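Local coordinates for mandelate racemase/muconate lactonizing protein (PDB 3QLD) that is of unknown function but belongs to the enolase superfamily, with an alpha+beta capping domain set against a TIM-barrel-type domain, at residues A[9-15]-A[27-33]; A[117-121]-A[354-358]. All coordinates share one frame; numbering follows the deposited sequence.

Interaction 1 (A[9-15]-A[27-33])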
ATOM      1  N   HIS A   9     -21.686   7.478  -2.149  1.00 25.45           N
ATOM      2  CA  HIS A   9     -22.156   7.657  -3.469  1.00 26.26           C
ATOM      3  C   HIS A   9     -21.016   7.348  -4.422  1.00 26.13           C
ATOM      4  O   HIS A   9     -20.003   8.023  -4.391  1.00 25.37           O
ATOM      5  CB  HIS A   9     -22.463   9.147  -3.689  1.00 26.87           C
ATOM      6  CG  HIS A   9     -23.455   9.705  -2.721  1.00 27.41           C
ATOM      7  ND1 HIS A   9     -24.820   9.615  -2.943  1.00 30.15           N
ATOM      8  CD2 HIS A   9     -23.299  10.341  -1.531  1.00 29.48           C
ATOM      9  CE1 HIS A   9     -25.464  10.194  -1.934  1.00 28.35           C
ATOM     10  NE2 HIS A   9     -24.565  10.621  -1.051  1.00 30.71           N
ATOM     11  N   ARG A  10     -21.229   6.411  -5.327  1.00 26.38           N
ATOM     12  CA  ARG A  10     -20.305   6.160  -6.439  1.00 25.39           C
ATOM     13  C   ARG A  10     -20.733   6.895  -7.696  1.00 28.03           C
ATOM     14  O   ARG A  10     -21.845   6.685  -8.217  1.00 27.99           O
ATOM     15  CB  ARG A  10     -20.161   4.646  -6.719  1.00 25.07           C
ATOM     16  CG  ARG A  10     -18.852   4.388  -7.446  1.00 25.83           C
ATOM     17  CD  ARG A  10     -18.768   2.900  -7.740  1.00 33.08           C
ATOM     18  NE  ARG A  10     -17.657   2.680  -8.625  1.00 31.94           N
ATOM     19  CZ  ARG A  10     -16.905   1.595  -8.568  1.00 34.20           C
ATOM     20  NH1 ARG A  10     -15.864   1.476  -9.390  1.00 33.36           N
ATOM     21  NH2 ARG A  10     -17.198   0.683  -7.657  1.00 31.24           N
ATOM     22  N   LEU A  11     -19.864   7.775  -8.182  1.00 27.13           N
ATOM     23  CA  LEU A  11     -20.204   8.692  -9.220  1.00 28.38           C
ATOM     24  C   LEU A  11     -19.412   8.396 -10.485  1.00 29.25           C
ATOM     25  O   LEU A  11     -18.268   7.882 -10.436  1.00 27.30           O
ATOM     26  CB  LEU A  11     -19.910  10.124  -8.764  1.00 29.97           C
ATOM     27  CG  LEU A  11     -21.005  10.938  -8.070  1.00 33.33           C
ATOM     28  CD1 LEU A  11     -21.648  10.247  -6.926  1.00 35.50           C
ATOM     29  CD2 LEU A  11     -20.485  12.307  -7.661  1.00 33.60           C
ATOM     30  N   SER A  12     -20.019   8.720 -11.625  1.00 28.13           N
ATOM     31  CA  SER A  12     -19.298   8.712 -12.883  1.00 30.90           C
ATOM     32  C   SER A  12     -19.610  10.041 -13.581  1.00 32.12           C
ATOM     33  O   SER A  12     -20.756  10.243 -13.960  1.00 31.77           O
ATOM     34  CB  SER A  12     -19.756   7.571 -13.750  1.00 32.28           C
ATOM     35  OG  SER A  12     -18.987   7.585 -14.956  1.00 37.50           O
ATOM     36  N   LEU A  13     -18.613  10.931 -13.719  1.00 31.42           N
ATOM     37  CA  LEU A  13     -18.838  12.282 -14.297  1.00 32.91           C
ATOM     38  C   LEU A  13     -18.251  12.403 -15.719  1.00 32.84           C
ATOM     39  O   LEU A  13     -17.055  12.204 -15.925  1.00 34.12           O
ATOM     40  CB  LEU A  13     -18.210  13.388 -13.424  1.00 33.12           C
ATOM     41  CG  LEU A  13     -18.842  13.890 -12.125  1.00 35.41           C
ATOM     42  CD1 LEU A  13     -18.677  12.830 -11.056  1.00 35.41           C
ATOM     43  CD2 LEU A  13     -18.140  15.162 -11.695  1.00 38.26           C
ATOM     44  N   PRO A  14     -19.071  12.765 -16.704  1.00 34.18           N
ATOM     45  CA  PRO A  14     -18.446  12.948 -18.007  1.00 34.14           C
ATOM     46  C   PRO A  14     -17.441  14.117 -18.019  1.00 35.08           C
ATOM     47  O   PRO A  14     -17.692  15.193 -17.450  1.00 34.08           O
ATOM     48  CB  PRO A  14     -19.624  13.261 -18.928  1.00 34.00           C
ATOM     49  CG  PRO A  14     -20.782  12.622 -18.273  1.00 34.12           C
ATOM     50  CD  PRO A  14     -20.536  12.870 -16.794  1.00 34.75           C
ATOM     51  N   LEU A  15     -16.310  13.871 -18.685  1.00 36.71           N
ATOM     52  CA  LEU A  15     -15.256  14.869 -18.853  1.00 38.24           C
ATOM     53  C   LEU A  15     -15.482  15.656 -20.146  1.00 39.98           C
ATOM     54  O   LEU A  15     -15.988  15.086 -21.113  1.00 41.15           O
ATOM     55  CB  LEU A  15     -13.924  14.157 -18.907  1.00 37.24           C
ATOM     56  CG  LEU A  15     -13.518  13.419 -17.626  1.00 38.73           C
ATOM     57  CD1 LEU A  15     -12.517  12.359 -17.986  1.00 39.48           C
ATOM     58  CD2 LEU A  15     -12.941  14.374 -16.607  1.00 40.20           C
ATOM     59  N   ARG A  27     -13.024   8.702 -20.919  1.00 49.66           N
ATOM     60  CA  ARG A  27     -14.151   9.597 -21.129  1.00 49.00           C
ATOM     61  C   ARG A  27     -14.734  10.173 -19.867  1.00 46.92           C
ATOM     62  O   ARG A  27     -15.287  11.253 -19.917  1.00 46.58           O
ATOM     63  CB  ARG A  27     -15.345   8.824 -21.758  1.00 50.47           C
ATOM     64  CG  ARG A  27     -15.341   8.504 -23.261  1.00 54.16           C
ATOM     65  CD  ARG A  27     -16.705   8.893 -23.887  1.00 59.34           C
ATOM     66  NE  ARG A  27     -16.659  10.282 -24.391  1.00 64.54           N
ATOM     67  CZ  ARG A  27     -17.022  11.398 -23.735  1.00 67.82           C
ATOM     68  NH1 ARG A  27     -17.505  11.362 -22.488  1.00 69.74           N
ATOM     69  NH2 ARG A  27     -16.903  12.583 -24.341  1.00 67.68           N
ATOM     70  N   GLU A  28     -14.705   9.405 -18.769  1.00 44.98           N
ATOM     71  CA  GLU A  28     -15.493   9.727 -17.546  1.00 42.94           C
ATOM     72  C   GLU A  28     -14.651   9.578 -16.284  1.00 40.24           C
ATOM     73  O   GLU A  28     -13.827   8.654 -16.205  1.00 40.83           O
ATOM     74  CB  GLU A  28     -16.772   8.885 -17.406  1.00 43.48           C
ATOM     75  CG  GLU A  28     -17.706   8.858 -18.656  1.00 48.27           C
ATOM     76  CD  GLU A  28     -19.226   9.069 -18.377  1.00 53.93           C
ATOM     77  OE1 GLU A  28     -19.879   9.657 -19.261  1.00 57.11           O
ATOM     78  OE2 GLU A  28     -19.801   8.649 -17.337  1.00 53.50           O
ATOM     79  N   LYS A  29     -14.879  10.471 -15.312  1.00 36.10           N
ATOM     80  CA  LYS A  29     -14.207  10.441 -14.008  1.00 34.12           C
ATOM     81  C   LYS A  29     -15.056   9.721 -12.982  1.00 31.60           C
ATOM     82  O   LYS A  29     -16.176  10.162 -12.676  1.00 30.59           O
ATOM     83  CB  LYS A  29     -13.893  11.869 -13.489  1.00 34.76           C
ATOM     84  CG  LYS A  29     -13.201  11.957 -12.072  1.00 34.61           C
ATOM     85  CD  LYS A  29     -11.732  11.461 -12.148  1.00 41.43           C
ATOM     86  CE  LYS A  29     -10.948  11.641 -10.825  1.00 44.84           C
ATOM     87  NZ  LYS A  29     -11.771  11.267  -9.640  1.00 46.81           N
ATOM     88  N   GLN A  30     -14.541   8.613 -12.469  1.00 29.54           N
ATOM     89  CA  GLN A  30     -15.194   7.927 -11.368  1.00 28.69           C
ATOM     90  C   GLN A  30     -14.755   8.552 -10.063  1.00 28.71           C
ATOM     91  O   GLN A  30     -13.583   8.919  -9.849  1.00 28.56           O
ATOM     92  CB  GLN A  30     -14.886   6.436 -11.317  1.00 27.82           C
ATOM     93  CG  GLN A  30     -15.340   5.664 -12.581  1.00 31.12           C
ATOM     94  CD  GLN A  30     -15.066   4.162 -12.418  1.00 39.88           C
ATOM     95  OE1 GLN A  30     -15.482   3.528 -11.437  1.00 42.22           O
ATOM     96  NE2 GLN A  30     -14.328   3.609 -13.359  1.00 40.05           N
ATOM     97  N   ALA A  31     -15.704   8.689  -9.168  1.00 28.71           N
ATOM     98  CA  ALA A  31     -15.424   9.313  -7.901  1.00 28.18           C
ATOM     99  C   ALA A  31     -16.287   8.695  -6.833  1.00 27.17           C
ATOM    100  O   ALA A  31     -17.368   8.171  -7.154  1.00 30.42           O
ATOM    101  CB  ALA A  31     -15.695  10.850  -8.034  1.00 28.37           C
ATOM    102  N   ILE A  32     -15.869   8.754  -5.564  1.00 25.76           N
ATOM    103  CA  ILE A  32     -16.740   8.280  -4.436  1.00 22.90           C
ATOM    104  C   ILE A  32     -16.954   9.461  -3.486  1.00 24.16           C
ATOM    105  O   ILE A  32     -15.925  10.077  -3.013  1.00 23.27           O
ATOM    106  CB  ILE A  32     -16.086   7.134  -3.638  1.00 22.30           C
ATOM    107  CG1 ILE A  32     -16.013   5.835  -4.462  1.00 24.65           C
ATOM    108  CG2 ILE A  32     -16.923   6.793  -2.380  1.00 23.41           C
ATOM    109  CD1 ILE A  32     -15.181   4.726  -3.679  1.00 24.53           C
ATOM    110  N   LEU A  33     -18.212   9.857  -3.265  1.00 22.72           N
ATOM    111  CA  LEU A  33     -18.474  10.847  -2.179  1.00 22.86           C
ATOM    112  C   LEU A  33     -19.017  10.246  -0.930  1.00 23.53           C
ATOM    113  O   LEU A  33     -19.862   9.324  -0.975  1.00 24.56           O
ATOM    114  CB  LEU A  33     -19.399  11.957  -2.685  1.00 23.77           C
ATOM    115  CG  LEU A  33     -18.973  12.690  -3.969  1.00 24.27           C
ATOM    116  CD1 LEU A  33     -20.043  13.778  -4.308  1.00 26.12           C
ATOM    117  CD2 LEU A  33     -17.655  13.386  -3.723  1.00 23.07           C
TER
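Leu11 and Ala31 sit at the middle of an antiparallel strand pair in the capping domain's antiparallel sheet, linked by two backbone bonds, Leu11 N to Ala31 O at 2.7 Å and Ala31 N to Leu11 O at 3.0 Å. His9 with Leu33 and Leu13 with Lys29 form the same kind of hydrogen-bonded pair, and Leu15 N adds a last bond to Arg27 O. Pro14 falls opposite Glu28 at a non-hydrogen-bonded position, where its missing N-H costs this pairing nothing.

Polar side chains meet on the face that Arg10, Ser12, Glu28 and Gln30 share with Pro14 and Ile32. The arginine chain runs extended from CG to NE and delivers NH1 to Gln30 OE1 at 2.9 Å, almost straight (172°) and within the guanidinium plane; the amide lies nearly coplanar, its plane turned by only 22°. Asp62 makes a salt bridge to the same NH1. Glu28, bent at chi2 (-134°), lies alongside Pro14, bringing OE1 to 3.3 Å from Pro14 CG, while its OE2 accepts from Ser12 OG at 2.7 Å through the anti lone pair. The hydroxyl of a small serine fits here, close to the sheet.

Apolar contacts gather on the other face. Leu11 CD2 meets Leu33 CD1 at 3.7 Å, and the small Ala31 lets the loop residue Thr302 pack against the sheet. Phe368 covers Leu11 and Leu13. Lys29 starts on this face, as does His9, but its chain bends back and NZ bonds to Gln30 O at 3.0 Å.

The two faces thus differ without being pure; on the more polar one, the Asp62 salt bridge and the in-plane Gln30 bond both use NH1 and would hold the Arg10 guanidinium in orientation.

Interaction 2 (A[117-121]-A[354-358])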
ATOM      1  N   ASP A 117     -15.701  18.081   8.012  1.00 30.68           N
ATOM      2  CA  ASP A 117     -16.606  18.869   7.227  1.00 31.85           C
ATOM      3  C   ASP A 117     -17.916  18.975   7.998  1.00 30.41           C
ATOM      4  O   ASP A 117     -18.506  20.057   8.070  1.00 30.86           O
ATOM      5  CB  ASP A 117     -16.803  18.224   5.835  1.00 31.23           C
ATOM      6  CG  ASP A 117     -17.621  19.080   4.895  1.00 34.26           C
ATOM      7  OD1 ASP A 117     -17.034  19.962   4.209  1.00 27.55           O
ATOM      8  OD2 ASP A 117     -18.877  18.843   4.853  1.00 30.66           O
ATOM      9  N   TRP A 118     -18.381  17.849   8.538  1.00 30.07           N
ATOM     10  CA  TRP A 118     -19.612  17.818   9.339  1.00 31.40           C
ATOM     11  C   TRP A 118     -19.418  18.730  10.536  1.00 32.59           C
ATOM     12  O   TRP A 118     -20.301  19.546  10.826  1.00 33.76           O
ATOM     13  CB  TRP A 118     -19.930  16.402   9.825  1.00 32.09           C
ATOM     14  CG  TRP A 118     -20.824  16.405  11.037  1.00 32.71           C
ATOM     15  CD1 TRP A 118     -22.204  16.552  11.030  1.00 36.41           C
ATOM     16  CD2 TRP A 118     -20.432  16.317  12.409  1.00 36.17           C
ATOM     17  NE1 TRP A 118     -22.677  16.507  12.306  1.00 36.24           N
ATOM     18  CE2 TRP A 118     -21.621  16.387  13.180  1.00 35.70           C
ATOM     19  CE3 TRP A 118     -19.189  16.161  13.076  1.00 34.36           C
ATOM     20  CZ2 TRP A 118     -21.611  16.313  14.580  1.00 37.88           C
ATOM     21  CZ3 TRP A 118     -19.179  16.063  14.463  1.00 38.08           C
ATOM     22  CH2 TRP A 118     -20.386  16.176  15.208  1.00 37.40           C
ATOM     23  N   TYR A 119     -18.243  18.662  11.174  1.00 32.08           N
ATOM     24  CA  TYR A 119     -17.980  19.416  12.384  1.00 33.83           C
ATOM     25  C   TYR A 119     -18.033  20.933  12.149  1.00 34.77           C
ATOM     26  O   TYR A 119     -18.598  21.666  12.984  1.00 35.14           O
ATOM     27  CB  TYR A 119     -16.633  18.996  13.029  1.00 33.64           C
ATOM     28  CG  TYR A 119     -16.285  19.764  14.282  1.00 34.15           C
ATOM     29  CD1 TYR A 119     -15.639  21.002  14.195  1.00 37.95           C
ATOM     30  CD2 TYR A 119     -16.639  19.291  15.531  1.00 39.27           C
ATOM     31  CE1 TYR A 119     -15.334  21.748  15.363  1.00 43.07           C
ATOM     32  CE2 TYR A 119     -16.334  20.015  16.715  1.00 43.60           C
ATOM     33  CZ  TYR A 119     -15.675  21.239  16.602  1.00 43.05           C
ATOM     34  OH  TYR A 119     -15.373  21.959  17.734  1.00 47.74           O
ATOM     35  N   ALA A 120     -17.457  21.402  11.043  1.00 34.69           N
ATOM     36  CA  ALA A 120     -17.584  22.803  10.675  1.00 35.94           C
ATOM     37  C   ALA A 120     -19.047  23.232  10.484  1.00 36.46           C
ATOM     38  O   ALA A 120     -19.439  24.320  10.902  1.00 37.65           O
ATOM     39  CB  ALA A 120     -16.763  23.122   9.408  1.00 35.75           C
ATOM     40  N   ALA A 121     -19.859  22.376   9.873  1.00 36.85           N
ATOM     41  CA  ALA A 121     -21.250  22.708   9.601  1.00 36.52           C
ATOM     42  C   ALA A 121     -22.088  22.696  10.876  1.00 38.29           C
ATOM     43  O   ALA A 121     -23.058  23.488  10.996  1.00 37.42           O
ATOM     44  CB  ALA A 121     -21.829  21.734   8.563  1.00 37.54           C
ATOM     45  N   ALA A 354     -18.456  26.871   6.132  1.00 33.71           N
ATOM     46  CA  ALA A 354     -18.517  26.047   7.314  1.00 34.71           C
ATOM     47  C   ALA A 354     -19.027  24.724   6.768  1.00 36.92           C
ATOM     48  O   ALA A 354     -20.224  24.412   6.901  1.00 37.03           O
ATOM     49  CB  ALA A 354     -19.537  26.610   8.352  1.00 34.89           C
ATOM     50  N   GLY A 355     -18.145  23.963   6.118  1.00 36.96           N
ATOM     51  CA  GLY A 355     -18.580  22.720   5.493  1.00 36.73           C
ATOM     52  C   GLY A 355     -19.074  22.924   4.070  1.00 36.26           C
ATOM     53  O   GLY A 355     -19.700  23.931   3.744  1.00 36.06           O
ATOM     54  N   VAL A 356     -18.865  21.929   3.207  1.00 34.33           N
ATOM     55  CA  VAL A 356     -19.329  22.048   1.833  1.00 32.95           C
ATOM     56  C   VAL A 356     -20.785  21.633   1.562  1.00 31.04           C
ATOM     57  O   VAL A 356     -21.248  21.791   0.451  1.00 31.20           O
ATOM     58  CB  VAL A 356     -18.367  21.308   0.884  1.00 32.44           C
ATOM     59  CG1 VAL A 356     -18.546  19.798   1.039  1.00 35.24           C
ATOM     60  CG2 VAL A 356     -18.592  21.717  -0.509  1.00 32.96           C
ATOM     61  N   ALA A 357     -21.510  21.112   2.545  1.00 32.58           N
ATOM     62  CA  ALA A 357     -22.857  20.551   2.275  1.00 33.79           C
ATOM     63  C   ALA A 357     -23.782  21.474   1.491  1.00 35.25           C
ATOM     64  O   ALA A 357     -24.410  21.036   0.503  1.00 35.59           O
ATOM     65  CB  ALA A 357     -23.542  20.008   3.589  1.00 33.19           C
ATOM     66  N   ASP A 358     -23.800  22.761   1.867  1.00 36.32           N
ATOM     67  CA  ASP A 358     -24.733  23.776   1.291  1.00 37.79           C
ATOM     68  C   ASP A 358     -24.474  24.106  -0.168  1.00 37.06           C
ATOM     69  O   ASP A 358     -25.365  24.611  -0.854  1.00 37.19           O
ATOM     70  CB  ASP A 358     -24.704  25.088   2.091  1.00 38.51           C
ATOM     71  CG  ASP A 358     -25.478  24.977   3.401  1.00 42.72           C
ATOM     72  OD1 ASP A 358     -26.117  23.907   3.594  1.00 44.29           O
ATOM     73  OD2 ASP A 358     -25.486  25.950   4.225  1.00 47.71           O
TER
HETATM   74  O   HOH W   1     -20.929  20.398   5.283  1.00 28.59           O
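Ala354 lies against Ala120 and Ala121 where the loop that leaves the last barrel strand, 347-349, on the way to helix 362-368 meets helix 105-123 of the capping domain, a place where barrel and capping domain join in the enolase-type fold. Its methyl CB rests 3.4 Å from Ala120 O, and its own carbonyl O receives a CA-H...O contact from Ala121 CA. Small residues on both sides let loop and helix come this close.

Gly355 follows with a positive phi of 88°, a backbone shape that glycine takes readily. Having no side chain, it lets the loop backbone lie close against the helix, next to Asp117 and Ala121; Gly355 N packs on Ala120 CB at 3.7 Å, and Gly355 CA lies 3.4 Å from Asp117 OD1.

Val356 gives the direct polar link. Its N-H donates to Asp117 OD1 at 2.9 Å, reaching the syn side 17° out of the carboxylate plane. With CG anti to its backbone N (chi1 -174°), Asp117 extends its carboxylate from the helix to this loop. The acid is buried, yet well supplied with donors: OD1 also bonds to His308 and OD2 to Trp45 N.

Ala357, in the short 3-10 segment, is reached through a water, which donates to Asp117 OD2 at 2.6 Å and accepts from Ala357 N at 2.9 Å.

In the fold
Interaction 1 comes first along the chain and closes before interaction 2 opens; their centres are 22 Å apart and their nearest atoms about 8 Å, without touching. Interaction 1 joins neighbouring strands of the capping domain's antiparallel sheet, whereas interaction 2 spans 232 intervening residues to tie helix 105-123 to the loop after barrel strand 347-349. Strand 43-48, next to strand 25-38 in that sheet, bridges them through Trp45, which meets His9 and also contacts Asp117 and Val356. Helix 362-368, soon after 354-358, packs Phe368 on strand 3-15. Interaction 1 thus builds the capping sheet itself, and interaction 2 fastens the chain leaving the barrel to a helix of that domain.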